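Local coordinates for conserved hypothetical protein (Corynebacterium diphtheriae NCTC 13129, PDB 2GS5) that is of unknown function, a conserved bacterial protein of the YqgE/AlgH (UPF0301) family, at residues A76-G81 with G131-A136. Residues are numbered along the deposited sequence; the frame is centred on the assembly and turned at random.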
loop_
_atom_site.group_PDB
_atom_site.type_symbol
_atom_site.label_atom_id
_atom_site.label_comp_id
_atom_site.label_asym_id
_atom_site.label_seq_id
_atom_site.Cartn_x
_atom_site.Cartn_y
_atom_site.Cartn_z
ATOM N N ALA A 76 -3.431 13.409 -6.447
ATOM C CA ALA A 76 -2.290 13.196 -7.321
ATOM C C ALA A 76 -2.052 11.701 -7.402
ATOM O O ALA A 76 -2.364 10.963 -6.465
ATOM C CB ALA A 76 -1.046 13.873 -6.748
ATOM N N LEU A 77 -1.485 11.261 -8.516
ATOM C CA LEU A 77 -1.040 9.886 -8.626
ATOM C C LEU A 77 0.110 9.681 -7.647
ATOM O O LEU A 77 0.998 10.539 -7.516
ATOM C CB LEU A 77 -0.566 9.576 -10.044
ATOM C CG LEU A 77 -1.641 9.549 -11.137
ATOM C CD1 LEU A 77 -1.007 9.284 -12.506
ATOM C CD2 LEU A 77 -2.685 8.506 -10.815
ATOM N N TYR A 78 0.077 8.540 -6.964
ATOM C CA TYR A 78 1.200 8.087 -6.157
ATOM C C TYR A 78 2.013 7.115 -7.012
ATOM O O TYR A 78 1.464 6.465 -7.904
ATOM C CB TYR A 78 0.689 7.435 -4.861
ATOM C CG TYR A 78 0.390 8.475 -3.780
ATOM C CD1 TYR A 78 -0.517 9.499 -4.010
ATOM C CD2 TYR A 78 1.020 8.428 -2.539
ATOM C CE1 TYR A 78 -0.782 10.454 -3.053
ATOM C CE2 TYR A 78 0.763 9.391 -1.565
ATOM C CZ TYR A 78 -0.149 10.392 -1.825
ATOM O OH TYR A 78 -0.413 11.357 -0.855
ATOM N N ILE A 79 3.314 7.038 -6.760
ATOM C CA ILE A 79 4.189 6.144 -7.516
ATOM C C ILE A 79 4.142 4.793 -6.823
ATOM O O ILE A 79 4.684 4.623 -5.731
ATOM C CB ILE A 79 5.619 6.670 -7.570
ATOM C CG1 ILE A 79 5.631 8.064 -8.193
ATOM C CG2 ILE A 79 6.514 5.707 -8.387
ATOM C CD1 ILE A 79 5.220 8.067 -9.640
ATOM N N GLY A 80 3.446 3.847 -7.433
ATOM C CA GLY A 80 3.267 2.534 -6.829
ATOM C C GLY A 80 4.479 1.633 -6.881
ATOM O O GLY A 80 4.645 0.753 -6.039
ATOM N N GLY A 81 5.346 1.853 -7.862
ATOM C CA GLY A 81 6.509 1.009 -8.038
ATOM C C GLY A 81 7.141 1.216 -9.395
ATOM O O GLY A 81 6.662 2.014 -10.209
ATOM N N GLY A 131 -12.705 6.634 1.096
ATOM C CA GLY A 131 -11.463 7.193 0.585
ATOM C C GLY A 131 -10.913 6.334 -0.526
ATOM O O GLY A 131 -11.310 5.185 -0.677
HETATM N N MSE A 132 -10.021 6.909 -1.326
HETATM C CA MSE A 132 -9.402 6.186 -2.431
HETATM C C MSE A 132 -8.129 6.903 -2.876
HETATM O O MSE A 132 -8.042 8.124 -2.815
HETATM C CB MSE A 132 -10.382 6.082 -3.599
HETATM C CG MSE A 132 -9.937 5.185 -4.719
HETATM SE SE MSE A 132 -11.274 5.238 -6.123
HETATM C CE MSE A 132 -10.505 6.749 -7.098
ATOM N N ARG A 133 -7.154 6.130 -3.341
ATOM C CA ARG A 133 -5.898 6.677 -3.838
ATOM C C ARG A 133 -5.498 5.909 -5.085
ATOM O O ARG A 133 -5.757 4.707 -5.184
ATOM C CB ARG A 133 -4.818 6.551 -2.759
ATOM C CG ARG A 133 -3.479 7.196 -3.112
ATOM C CD ARG A 133 -2.780 7.738 -1.880
ATOM N NE ARG A 133 -3.453 8.940 -1.392
ATOM C CZ ARG A 133 -3.216 9.519 -0.219
ATOM N NH1 ARG A 133 -2.332 9.001 0.616
ATOM N NH2 ARG A 133 -3.897 10.615 0.116
ATOM N N LEU A 134 -4.887 6.616 -6.027
ATOM C CA LEU A 134 -4.487 6.036 -7.314
ATOM C C LEU A 134 -2.975 5.917 -7.394
ATOM O O LEU A 134 -2.250 6.838 -7.028
ATOM C CB LEU A 134 -5.004 6.891 -8.470
ATOM C CG LEU A 134 -6.526 6.907 -8.599
ATOM C CD1 LEU A 134 -6.979 7.930 -9.617
ATOM C CD2 LEU A 134 -7.051 5.536 -8.992
ATOM N N PHE A 135 -2.516 4.777 -7.900
ATOM C CA PHE A 135 -1.095 4.459 -7.955
ATOM C C PHE A 135 -0.655 4.127 -9.360
ATOM O O PHE A 135 -1.249 3.274 -10.010
ATOM C CB PHE A 135 -0.784 3.278 -7.043
ATOM C CG PHE A 135 -1.185 3.519 -5.626
ATOM C CD1 PHE A 135 -0.286 4.038 -4.705
ATOM C CD2 PHE A 135 -2.499 3.282 -5.221
ATOM C CE1 PHE A 135 -0.668 4.306 -3.405
ATOM C CE2 PHE A 135 -2.881 3.531 -3.916
ATOM C CZ PHE A 135 -1.973 4.046 -3.009
ATOM N N ALA A 136 0.395 4.805 -9.814
ATOM C CA ALA A 136 0.998 4.561 -11.118
ATOM C C ALA A 136 2.175 3.622 -10.922
ATOM O O ALA A 136 3.092 3.926 -10.160
ATOM C CB ALA A 136 1.464 5.885 -11.743
HETATM O O HOH W 1 -4.609 9.458 -5.810
#
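One face of the Y78 ring carries the side chain of R133: CD of R133 stands 3.5 Å from the ring centroid, almost directly over the ring centre, a CH-pi contact. Beyond it the guanidinium continues the same layer, tilted only 4° from the ring plane. With centres 4.2 Å apart this is a parallel, offset stack of guanidinium on ring, probably with some cation-pi character, displaced toward the phenol end, where Y78 OH sits over the middle of the guanidinium. At the ring's edge, in its plane, lies the carbonyl O of A76. R133 reaches this position with CG anti to its own N (chi1 -175°) and bends at chi2 and chi3; its NH2 is hydrogen-bonded to the carbonyl of A167, which helps fix the group's rotation. The F135 ring meets Y78 obliquely, CD1 of F135 being 3.5 Å from CB of Y78.

The backbones form a parallel strand pair at which strand 76-79 of this AlgH-family protein joins the mixed sheet through strand 129-141, with Y78 opposite F135 and I79 opposite A136. L134 O accepts from Y78 N at 2.9 Å, nearly straight at 177°, and Y78 O accepts from A136 N at 2.7 Å. G80 N extends the pairing to A136 O at 2.8 Å, though the donor lies well above that carbonyl plane. Toward A76 the strands diverge, and a water donating to A76 O and accepting from L134 N bridges them. On the sheet side away from the Y78 ring, CD2 of L77 packs 3.7 Å from CB of L134, whose side chain also touches V60, I64 and V88.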